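Local coordinates for protein 3-methylornithine synthase (PDB 3T7V) that catalyses the radical isomerization of L-lysine to (3R)-3-methyl-D-ornithine, a step in pyrrolysine biosynthesis, using a [4Fe-4S] cluster and S-adenosyl-L-methionine, at residues F108-L113 against A342-V347; R127-V132 against R159-N164; A153-A158 against Q200-E205. One frame throughout, in Å; residues are numbered along the deposited sequence.

All three contacts lie on the parallel sheet of the TIM-barrel-type radical SAM fold. Interaction 1 packs the C-terminal helix against the start of strand 110-115, which also carries D112 of the substrate site. Interactions 2 and 3 share helix 152-160 and lie on neighbouring strands, with centres about 9 Å apart. C203 N lies 2.9 Å from N164 O, a probable hydrogen bond between the two strands. The centre of interaction 1 is about 16 Å from each of the other two. L113 CD1 meets L131 CD2 at 3.8 Å, joining interactions 1 and 2. The A163 side chain is about 13 Å from the bound 5-amino-D-isoleucine.

Interaction 1 (F108-L113 against A342-V347); sequences FHMVDL and ADFEAV. With MD0 (5-amino-D-isoleucine), chain D.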
loop_
_atom_site.group_PDB
_atom_site.type_symbol
_atom_site.label_atom_id
_atom_site.label_comp_id
_atom_site.label_asym_id
_atom_site.label_seq_id
_atom_site.Cartn_x
_atom_site.Cartn_y
_atom_site.Cartn_z
ATOM N N PHE A 108 -11.542 -10.327 6.953
ATOM C CA PHE A 108 -11.003 -9.140 6.252
ATOM C C PHE A 108 -11.987 -7.955 6.195
ATOM O O PHE A 108 -13.198 -8.097 6.131
ATOM C CB PHE A 108 -10.636 -9.491 4.787
ATOM C CG PHE A 108 -9.498 -10.458 4.707
ATOM C CD1 PHE A 108 -8.202 -9.975 4.931
ATOM C CD2 PHE A 108 -9.720 -11.819 4.374
ATOM C CE1 PHE A 108 -7.113 -10.816 4.812
ATOM C CE2 PHE A 108 -8.625 -12.680 4.288
ATOM C CZ PHE A 108 -7.330 -12.176 4.495
ATOM N N HIS A 109 -11.406 -6.752 6.295
ATOM C CA HIS A 109 -12.166 -5.510 6.086
ATOM C C HIS A 109 -12.245 -5.050 4.661
ATOM O O HIS A 109 -13.201 -4.360 4.293
ATOM C CB HIS A 109 -11.568 -4.341 6.924
ATOM C CG HIS A 109 -11.543 -4.646 8.377
ATOM N ND1 HIS A 109 -10.448 -5.207 8.968
ATOM C CD2 HIS A 109 -12.503 -4.515 9.349
ATOM C CE1 HIS A 109 -10.725 -5.459 10.261
ATOM N NE2 HIS A 109 -11.980 -5.027 10.498
ATOM N N MET A 110 -11.324 -5.524 3.812
ATOM C CA MET A 110 -11.241 -5.047 2.444
ATOM C C MET A 110 -10.437 -6.080 1.688
ATOM O O MET A 110 -9.624 -6.843 2.300
ATOM C CB MET A 110 -10.533 -3.687 2.414
ATOM C CG MET A 110 -10.487 -3.093 0.942
ATOM S SD MET A 110 -10.294 -1.287 0.936
ATOM C CE MET A 110 -8.720 -1.183 1.741
ATOM N N VAL A 111 -10.641 -6.156 0.371
ATOM C CA VAL A 111 -9.773 -6.961 -0.526
ATOM C C VAL A 111 -9.180 -6.038 -1.572
ATOM O O VAL A 111 -9.896 -5.162 -2.076
ATOM C CB VAL A 111 -10.557 -8.112 -1.167
ATOM C CG1 VAL A 111 -11.044 -9.082 -0.142
ATOM C CG2 VAL A 111 -11.715 -7.636 -2.026
ATOM N N ASP A 112 -7.888 -6.196 -1.824
ATOM C CA ASP A 112 -7.167 -5.417 -2.892
ATOM C C ASP A 112 -6.941 -6.210 -4.148
ATOM O O ASP A 112 -6.197 -7.222 -4.067
ATOM C CB ASP A 112 -5.869 -4.866 -2.287
ATOM C CG ASP A 112 -5.007 -4.110 -3.232
ATOM O OD1 ASP A 112 -5.364 -3.853 -4.419
ATOM O OD2 ASP A 112 -3.875 -3.694 -2.793
ATOM N N LEU A 113 -7.682 -5.909 -5.198
ATOM C CA LEU A 113 -7.571 -6.668 -6.487
ATOM C C LEU A 113 -6.511 -5.894 -7.302
ATOM O O LEU A 113 -6.720 -4.731 -7.689
ATOM C CB LEU A 113 -8.911 -6.608 -7.255
ATOM C CG LEU A 113 -10.083 -7.225 -6.516
ATOM C CD1 LEU A 113 -11.329 -6.975 -7.340
ATOM C CD2 LEU A 113 -9.768 -8.686 -6.256
ATOM N N ALA A 342 -17.954 -1.613 10.856
ATOM C CA ALA A 342 -18.583 -0.328 10.701
ATOM C C ALA A 342 -17.567 0.802 10.828
ATOM O O ALA A 342 -17.742 1.904 10.213
ATOM C CB ALA A 342 -19.683 -0.141 11.760
ATOM N N ASP A 343 -16.522 0.567 11.620
ATOM C CA ASP A 343 -15.455 1.575 11.783
ATOM C C ASP A 343 -14.657 1.748 10.530
ATOM O O ASP A 343 -14.277 2.841 10.212
ATOM C CB ASP A 343 -14.602 1.271 12.976
ATOM C CG ASP A 343 -15.422 1.483 14.292
ATOM O OD1 ASP A 343 -16.424 2.289 14.280
ATOM O OD2 ASP A 343 -15.097 0.843 15.307
ATOM N N PHE A 344 -14.457 0.641 9.805
ATOM C CA PHE A 344 -13.825 0.728 8.493
ATOM C C PHE A 344 -14.766 1.424 7.491
ATOM O O PHE A 344 -14.324 2.305 6.733
ATOM C CB PHE A 344 -13.433 -0.674 7.963
ATOM C CG PHE A 344 -12.611 -0.548 6.725
ATOM C CD1 PHE A 344 -13.101 -0.935 5.477
ATOM C CD2 PHE A 344 -11.303 0.007 6.766
ATOM C CE1 PHE A 344 -12.393 -0.739 4.301
ATOM C CE2 PHE A 344 -10.557 0.155 5.592
ATOM C CZ PHE A 344 -11.126 -0.203 4.350
ATOM N N GLU A 345 -16.033 1.029 7.443
ATOM C CA GLU A 345 -17.002 1.575 6.468
ATOM C C GLU A 345 -17.139 3.087 6.663
ATOM O O GLU A 345 -17.450 3.791 5.730
ATOM C CB GLU A 345 -18.388 0.846 6.635
ATOM C CG GLU A 345 -18.359 -0.690 6.550
ATOM C CD GLU A 345 -18.630 -1.305 5.159
ATOM O OE1 GLU A 345 -19.280 -0.603 4.340
ATOM O OE2 GLU A 345 -18.227 -2.496 4.877
ATOM N N ALA A 346 -16.875 3.588 7.887
ATOM C CA ALA A 346 -16.899 5.018 8.192
ATOM C C ALA A 346 -15.865 5.784 7.390
ATOM O O ALA A 346 -15.979 6.999 7.145
ATOM C CB ALA A 346 -16.697 5.280 9.706
ATOM N N VAL A 347 -14.825 5.117 6.977
ATOM C CA VAL A 347 -13.860 5.841 6.103
ATOM C C VAL A 347 -14.281 5.930 4.649
ATOM O O VAL A 347 -13.710 6.760 3.915
ATOM C CB VAL A 347 -12.450 5.291 6.210
ATOM C CG1 VAL A 347 -12.054 5.048 7.647
ATOM C CG2 VAL A 347 -12.278 4.083 5.325
HETATM C C MD0 D . 0.921 -4.512 -0.339
HETATM N N MD0 D . 1.731 -6.322 -1.738
HETATM O O MD0 D . -0.070 -4.009 0.231
HETATM C CA MD0 D . 0.722 -5.277 -1.607
HETATM C CB MD0 D . 0.780 -4.319 -2.836
HETATM C CD MD0 D . -0.810 -2.706 -4.085
HETATM N NE MD0 D . -1.980 -1.856 -3.906
HETATM C CG MD0 D . -0.438 -3.353 -2.754
HETATM C CG2 MD0 D . 2.091 -3.499 -2.940
HETATM O OXT MD0 D . 2.074 -4.410 0.097
#
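F344 reaches from the C-terminal helix to the start of strand 110-115 and packs on H109 and M110. Its CG lies anti to the backbone N (chi1 -172°), which carries the ring away from the helix and toward the strand. From the root outward, F344 CB comes first and lies 4.2 Å from H109 CD2, approaching that imidazole obliquely. Next, F344 CG meets H109 CB at 3.9 Å. H109 CB sits over one face of the phenyl ring, a CH-pi contact 4.2 Å from the F344 centroid and 23° off the ring normal. V347 CG2 lies over the opposite face, toward the rim. Further out, F344 CD1 is 3.6 Å from the carbonyl oxygen H109 O, and F344 CE1 touches M110 CB. The tip, F344 CZ, ends against the thioether: M110 SD is 3.7 Å away and M110 CE is equally near. M110 SD lies at the edge of the F344 ring, 79° off the ring normal, so this is an edge-on Met-aromatic contact. The methionine chain bends at chi3, and its terminal methyl thereby also reaches F344 CZ.

The polar atoms of H109 are satisfied outside this pair. Its ND1 bonds L61 N, its NE2 bonds A339 O, and H109 O takes a bond from Q341 NE2. These bonds probably fix the rotation of the imidazole. Two residues beyond M110, D112 OD2 accepts a 2.9 Å hydrogen bond from the ligand amine, MD0 NE. S146 OG bonds the other carboxylate oxygen, D112 OD1, and is well placed to orient the acid. The contact thus lies at one end of a barrel strand whose later part lines the pocket. Strands 58-68 and 143-146 flank strand 110-115, and F60 of the former meets both the F344 and H109 rings edge-to-face.

Interaction 2 (R127-V132 against R159-N164); sequences RFVELV and REKGAN
V129 and V132 pack against K161 and A163 in an apolar contact between helix 126-139 and the turn from helix 152-160 into strand 163-167, on the outside of the barrel sheet. Helix 126-139 supplies the valines.

V129 CG1 meets the lysine chain at K161 CG, 3.6 Å away, and also reaches K161 CE at 4.0 Å. The two side chains cross at about a right angle, so the methyl lies across the aliphatic part of the lysine. Chi1 of K161 (-59°) places CG against this methyl, and the bend at chi2 folds the chain so that CE stays near it as well. One turn later, V132 CG1 lies 4.1 Å from K161 CB and 4.2 Å from A163 CB. V132 holds this methyl anti to its own backbone N (chi1 174°), pointing it at the turn. The other methyl, V132 CG2, lies over one face of the F128 ring within the same helix.

The turn is a Schellman motif. G162 is its residue of positive phi, and G162 N bonds back to R159 O. At these backbone angles a CB would collide with K161 O, which suits glycine. The motif ends the helix and turns the chain into the strand within a few residues, in the helix-to-strand step of a beta-alpha-beta crossover of the TIM-type barrel.

R159 folds back over this turn. Its NH1 donates to A163 O at 3.0 Å, in the carbonyl plane and on a lone pair. The bond is bent, with an N-H...O angle of 143°, and the acceptor is tilted from the guanidinium plane. The ammonium end of K161 leads away from the valines, and K161 NZ makes a weak hydrogen bond to Q133 OE1. K136 NZ donates to G162 O, a second link from helix 126-139 to the turn.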
loop_
_atom_site.group_PDB
_atom_site.type_symbol
_atom_site.label_atom_id
_atom_site.label_comp_id
_atom_site.label_asym_id
_atom_site.label_seq_id
_atom_site.Cartn_x
_atom_site.Cartn_y
_atom_site.Cartn_z
ATOM N N ARG A 127 -13.607 -6.383 -19.432
ATOM C CA ARG A 127 -13.214 -7.631 -18.760
ATOM C C ARG A 127 -12.813 -7.346 -17.294
ATOM O O ARG A 127 -13.076 -8.158 -16.421
ATOM C CB ARG A 127 -11.944 -8.176 -19.443
ATOM C CG ARG A 127 -12.204 -8.698 -20.837
ATOM C CD ARG A 127 -10.890 -8.886 -21.674
ATOM N NE ARG A 127 -11.245 -9.472 -22.970
ATOM C CZ ARG A 127 -10.408 -9.492 -23.975
ATOM N NH1 ARG A 127 -9.213 -8.949 -23.904
ATOM N NH2 ARG A 127 -10.752 -10.136 -25.102
ATOM N N PHE A 128 -12.200 -6.173 -17.048
ATOM C CA PHE A 128 -11.841 -5.823 -15.671
ATOM C C PHE A 128 -13.107 -5.435 -14.910
ATOM O O PHE A 128 -13.233 -5.764 -13.718
ATOM C CB PHE A 128 -10.835 -4.669 -15.719
ATOM C CG PHE A 128 -10.522 -4.149 -14.355
ATOM C CD1 PHE A 128 -9.887 -4.945 -13.392
ATOM C CD2 PHE A 128 -10.979 -2.871 -14.000
ATOM C CE1 PHE A 128 -9.611 -4.488 -12.057
ATOM C CE2 PHE A 128 -10.696 -2.411 -12.716
ATOM C CZ PHE A 128 -10.039 -3.206 -11.739
ATOM N N VAL A 129 -13.982 -4.653 -15.524
ATOM C CA VAL A 129 -15.257 -4.238 -14.866
ATOM C C VAL A 129 -16.041 -5.507 -14.480
ATOM O O VAL A 129 -16.597 -5.558 -13.353
ATOM C CB VAL A 129 -16.071 -3.332 -15.830
ATOM C CG1 VAL A 129 -17.418 -2.984 -15.150
ATOM C CG2 VAL A 129 -15.257 -2.038 -16.111
ATOM N N GLU A 130 -16.048 -6.542 -15.326
ATOM C CA GLU A 130 -16.804 -7.756 -14.986
ATOM C C GLU A 130 -16.126 -8.474 -13.830
ATOM O O GLU A 130 -16.801 -9.072 -12.968
ATOM C CB GLU A 130 -16.882 -8.682 -16.254
ATOM C CG GLU A 130 -17.716 -9.978 -16.073
ATOM C CD GLU A 130 -18.089 -10.653 -17.407
ATOM O OE1 GLU A 130 -18.602 -11.800 -17.368
ATOM O OE2 GLU A 130 -17.884 -10.042 -18.490
ATOM N N LEU A 131 -14.792 -8.442 -13.814
ATOM C CA LEU A 131 -14.056 -9.046 -12.667
ATOM C C LEU A 131 -14.444 -8.308 -11.349
ATOM O O LEU A 131 -14.741 -8.959 -10.293
ATOM C CB LEU A 131 -12.510 -9.026 -12.893
ATOM C CG LEU A 131 -11.686 -9.705 -11.808
ATOM C CD1 LEU A 131 -10.313 -9.943 -12.493
ATOM C CD2 LEU A 131 -11.543 -8.788 -10.655
ATOM N N VAL A 132 -14.453 -7.000 -11.331
ATOM C CA VAL A 132 -14.884 -6.336 -10.103
ATOM C C VAL A 132 -16.321 -6.688 -9.714
ATOM O O VAL A 132 -16.583 -6.963 -8.526
ATOM C CB VAL A 132 -14.771 -4.786 -10.316
ATOM C CG1 VAL A 132 -15.342 -4.018 -9.110
ATOM C CG2 VAL A 132 -13.294 -4.380 -10.514
ATOM N N ARG A 159 -16.429 1.735 -10.362
ATOM C CA ARG A 159 -17.101 2.353 -9.196
ATOM C C ARG A 159 -18.549 1.891 -9.124
ATOM O O ARG A 159 -19.059 1.480 -8.074
ATOM C CB ARG A 159 -16.973 3.859 -9.264
ATOM C CG ARG A 159 -17.695 4.565 -8.092
ATOM C CD ARG A 159 -17.107 4.249 -6.739
ATOM N NE ARG A 159 -17.859 4.940 -5.717
ATOM C CZ ARG A 159 -17.698 4.726 -4.417
ATOM N NH1 ARG A 159 -16.748 3.894 -3.980
ATOM N NH2 ARG A 159 -18.401 5.442 -3.570
ATOM N N GLU A 160 -19.214 1.900 -10.272
ATOM C CA GLU A 160 -20.637 1.474 -10.311
ATOM C C GLU A 160 -20.833 -0.012 -9.949
ATOM O O GLU A 160 -21.852 -0.366 -9.356
ATOM C CB GLU A 160 -21.198 1.837 -11.699
ATOM C CG GLU A 160 -22.714 1.697 -11.774
ATOM C CD GLU A 160 -23.572 2.592 -10.839
ATOM O OE1 GLU A 160 -23.225 3.737 -10.375
ATOM O OE2 GLU A 160 -24.696 2.120 -10.627
ATOM N N LYS A 161 -19.798 -0.855 -10.207
ATOM C CA LYS A 161 -19.814 -2.270 -9.829
ATOM C C LYS A 161 -19.385 -2.575 -8.388
ATOM O O LYS A 161 -19.418 -3.700 -7.978
ATOM C CB LYS A 161 -18.977 -3.161 -10.766
ATOM C CG LYS A 161 -19.433 -3.112 -12.208
ATOM C CD LYS A 161 -20.878 -3.538 -12.364
ATOM C CE LYS A 161 -21.088 -3.935 -13.834
ATOM N NZ LYS A 161 -22.483 -4.329 -14.085
ATOM N N GLY A 162 -18.902 -1.550 -7.681
ATOM C CA GLY A 162 -18.643 -1.658 -6.224
ATOM C C GLY A 162 -17.203 -1.466 -5.811
ATOM O O GLY A 162 -16.870 -1.668 -4.637
ATOM N N ALA A 163 -16.355 -0.968 -6.688
ATOM C CA ALA A 163 -15.017 -0.618 -6.216
ATOM C C ALA A 163 -15.073 0.600 -5.263
ATOM O O ALA A 163 -15.754 1.577 -5.529
ATOM C CB ALA A 163 -14.109 -0.330 -7.422
ATOM N N ASN A 164 -14.389 0.487 -4.126
ATOM C CA ASN A 164 -14.392 1.524 -3.118
ATOM C C ASN A 164 -13.093 2.338 -3.036
ATOM O O ASN A 164 -13.175 3.517 -2.633
ATOM C CB ASN A 164 -14.588 0.883 -1.729
ATOM C CG ASN A 164 -15.936 0.240 -1.610
ATOM O OD1 ASN A 164 -16.951 0.948 -1.382
ATOM N ND2 ASN A 164 -15.978 -1.008 -1.863
#

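Interaction 3 (A153-A158 against Q200-E205); sequences ATLLKA and QGYCVE
Y202 has CG anti to its carbonyl carbon; this chi1 (-73°) aims the phenol at helix 152-160, and chi2 (-96°) sets how the ring is turned about that line. Q200, with a similar chi1 and a bend at chi2 (-61°), turns its amide toward L156 on the same helix. Q200 stands at the end of helix 187-200 and Y202 just before strand 203-210, so the contact joins helix 152-160 to the turn between helix 187-200 and strand 203-210 of the TIM-type barrel. Between them, G201 has positive phi and forms a Schellman motif that closes the helix before the strand.

The phenol carries the main polar link. Y202 OH donates a hydrogen bond to L155 O, 2.7 Å away. The donor lies in the carbonyl plane, on a lone pair, and the oxygen in turn lies at the edge of the tyrosine ring, in its plane. The ring is thus directed edge-first at the helix backbone. L155 crosses the tyrosine at about a right angle, with L155 CB 4.4 Å from Y202 CE2. Y202 also packs on A163, L166 and I145 of the neighbouring strands, which place it between the sheet and the helix. A phenylalanine here would probably keep much of the ring packing but leave L155 O without its phenol donor.

Nearer the surface, L156 and Q200 meet by van der Waals contact. L156 CG lies 4.0 Å from Q200 OE1, and L156 CD1 is as far from Q200 NE2. Deeper in, A158 CB comes to 3.6 Å from Y202 OH.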
loop_
_atom_site.group_PDB
_atom_site.type_symbol
_atom_site.label_atom_id
_atom_site.label_comp_id
_atom_site.label_asym_id
_atom_site.label_seq_id
_atom_site.Cartn_x
_atom_site.Cartn_y
_atom_site.Cartn_z
ATOM N N ALA A 153 -13.104 6.246 -18.094
ATOM C CA ALA A 153 -14.353 5.542 -18.289
ATOM C C ALA A 153 -14.340 4.217 -17.506
ATOM O O ALA A 153 -15.351 3.764 -16.999
ATOM C CB ALA A 153 -14.581 5.263 -19.754
ATOM N N THR A 154 -13.186 3.526 -17.495
ATOM C CA THR A 154 -13.148 2.237 -16.796
ATOM C C THR A 154 -13.254 2.506 -15.283
ATOM O O THR A 154 -13.937 1.741 -14.583
ATOM C CB THR A 154 -11.870 1.525 -17.104
ATOM O OG1 THR A 154 -11.809 1.416 -18.529
ATOM C CG2 THR A 154 -11.864 0.091 -16.508
ATOM N N LEU A 155 -12.590 3.555 -14.786
ATOM C CA LEU A 155 -12.697 3.881 -13.344
ATOM C C LEU A 155 -14.166 4.095 -12.951
ATOM O O LEU A 155 -14.646 3.673 -11.881
ATOM C CB LEU A 155 -11.824 5.122 -12.955
ATOM C CG LEU A 155 -10.307 4.816 -12.998
ATOM C CD1 LEU A 155 -9.637 6.192 -12.762
ATOM C CD2 LEU A 155 -9.941 3.763 -11.923
ATOM N N LEU A 156 -14.891 4.823 -13.810
ATOM C CA LEU A 156 -16.298 5.133 -13.510
ATOM C C LEU A 156 -17.150 3.856 -13.531
ATOM O O LEU A 156 -17.967 3.632 -12.593
ATOM C CB LEU A 156 -16.687 6.171 -14.595
ATOM C CG LEU A 156 -18.034 6.567 -14.887
ATOM C CD1 LEU A 156 -17.878 7.822 -15.801
ATOM C CD2 LEU A 156 -18.863 5.454 -15.469
ATOM N N LYS A 157 -16.890 2.938 -14.468
ATOM C CA LYS A 157 -17.657 1.699 -14.516
ATOM C C LYS A 157 -17.332 0.780 -13.326
ATOM O O LYS A 157 -18.244 0.099 -12.775
ATOM C CB LYS A 157 -17.429 0.988 -15.819
ATOM C CG LYS A 157 -18.113 1.721 -16.991
ATOM C CD LYS A 157 -17.637 1.020 -18.254
ATOM C CE LYS A 157 -18.484 1.489 -19.382
ATOM N NZ LYS A 157 -17.553 1.642 -20.540
ATOM N N ALA A 158 -16.062 0.766 -12.944
ATOM C CA ALA A 158 -15.711 -0.081 -11.800
ATOM C C ALA A 158 -16.283 0.416 -10.489
ATOM O O ALA A 158 -16.641 -0.388 -9.642
ATOM C CB ALA A 158 -14.217 -0.253 -11.706
ATOM N N GLN A 200 -15.614 10.552 -8.521
ATOM C CA GLN A 200 -16.605 9.487 -8.672
ATOM C C GLN A 200 -16.994 8.787 -7.383
ATOM O O GLN A 200 -17.860 7.923 -7.350
ATOM C CB GLN A 200 -16.043 8.448 -9.630
ATOM C CG GLN A 200 -15.964 8.899 -11.079
ATOM C CD GLN A 200 -17.341 9.244 -11.678
ATOM O OE1 GLN A 200 -18.355 8.593 -11.415
ATOM N NE2 GLN A 200 -17.335 10.198 -12.598
ATOM N N GLY A 201 -16.331 9.212 -6.320
ATOM C CA GLY A 201 -16.641 8.688 -4.994
ATOM C C GLY A 201 -15.632 7.736 -4.358
ATOM O O GLY A 201 -15.821 7.305 -3.205
ATOM N N TYR A 202 -14.599 7.377 -5.124
ATOM C CA TYR A 202 -13.567 6.514 -4.512
ATOM C C TYR A 202 -12.834 7.179 -3.365
ATOM O O TYR A 202 -12.633 8.400 -3.361
ATOM C CB TYR A 202 -12.464 6.216 -5.571
ATOM C CG TYR A 202 -12.781 5.274 -6.667
ATOM C CD1 TYR A 202 -12.403 3.910 -6.532
ATOM C CD2 TYR A 202 -13.349 5.701 -7.874
ATOM C CE1 TYR A 202 -12.563 3.034 -7.562
ATOM C CE2 TYR A 202 -13.500 4.794 -8.917
ATOM C CZ TYR A 202 -13.134 3.489 -8.749
ATOM O OH TYR A 202 -13.266 2.646 -9.800
ATOM N N CYS A 203 -12.395 6.338 -2.425
ATOM C CA CYS A 203 -11.294 6.726 -1.557
ATOM C C CYS A 203 -9.984 6.422 -2.330
ATOM O O CYS A 203 -10.006 5.512 -3.176
ATOM C CB CYS A 203 -11.313 5.830 -0.300
ATOM S SG CYS A 203 -12.602 6.244 0.812
ATOM N N VAL A 204 -8.897 7.138 -2.056
ATOM C CA VAL A 204 -7.645 6.940 -2.819
ATOM C C VAL A 204 -6.506 6.669 -1.885
ATOM O O VAL A 204 -6.452 7.209 -0.740
ATOM C CB VAL A 204 -7.381 8.041 -3.814
ATOM C CG1 VAL A 204 -8.570 8.196 -4.783
ATOM C CG2 VAL A 204 -7.147 9.345 -3.155
ATOM N N GLU A 205 -5.621 5.770 -2.296
ATOM C CA GLU A 205 -4.353 5.524 -1.565
ATOM C C GLU A 205 -3.224 6.000 -2.466
ATOM O O GLU A 205 -3.143 5.608 -3.664
ATOM C CB GLU A 205 -4.180 4.003 -1.314
ATOM C CG GLU A 205 -2.912 3.721 -0.451
ATOM C CD GLU A 205 -2.568 2.239 -0.197
ATOM O OE1 GLU A 205 -3.030 1.314 -0.908
ATOM O OE2 GLU A 205 -1.684 2.008 0.723
#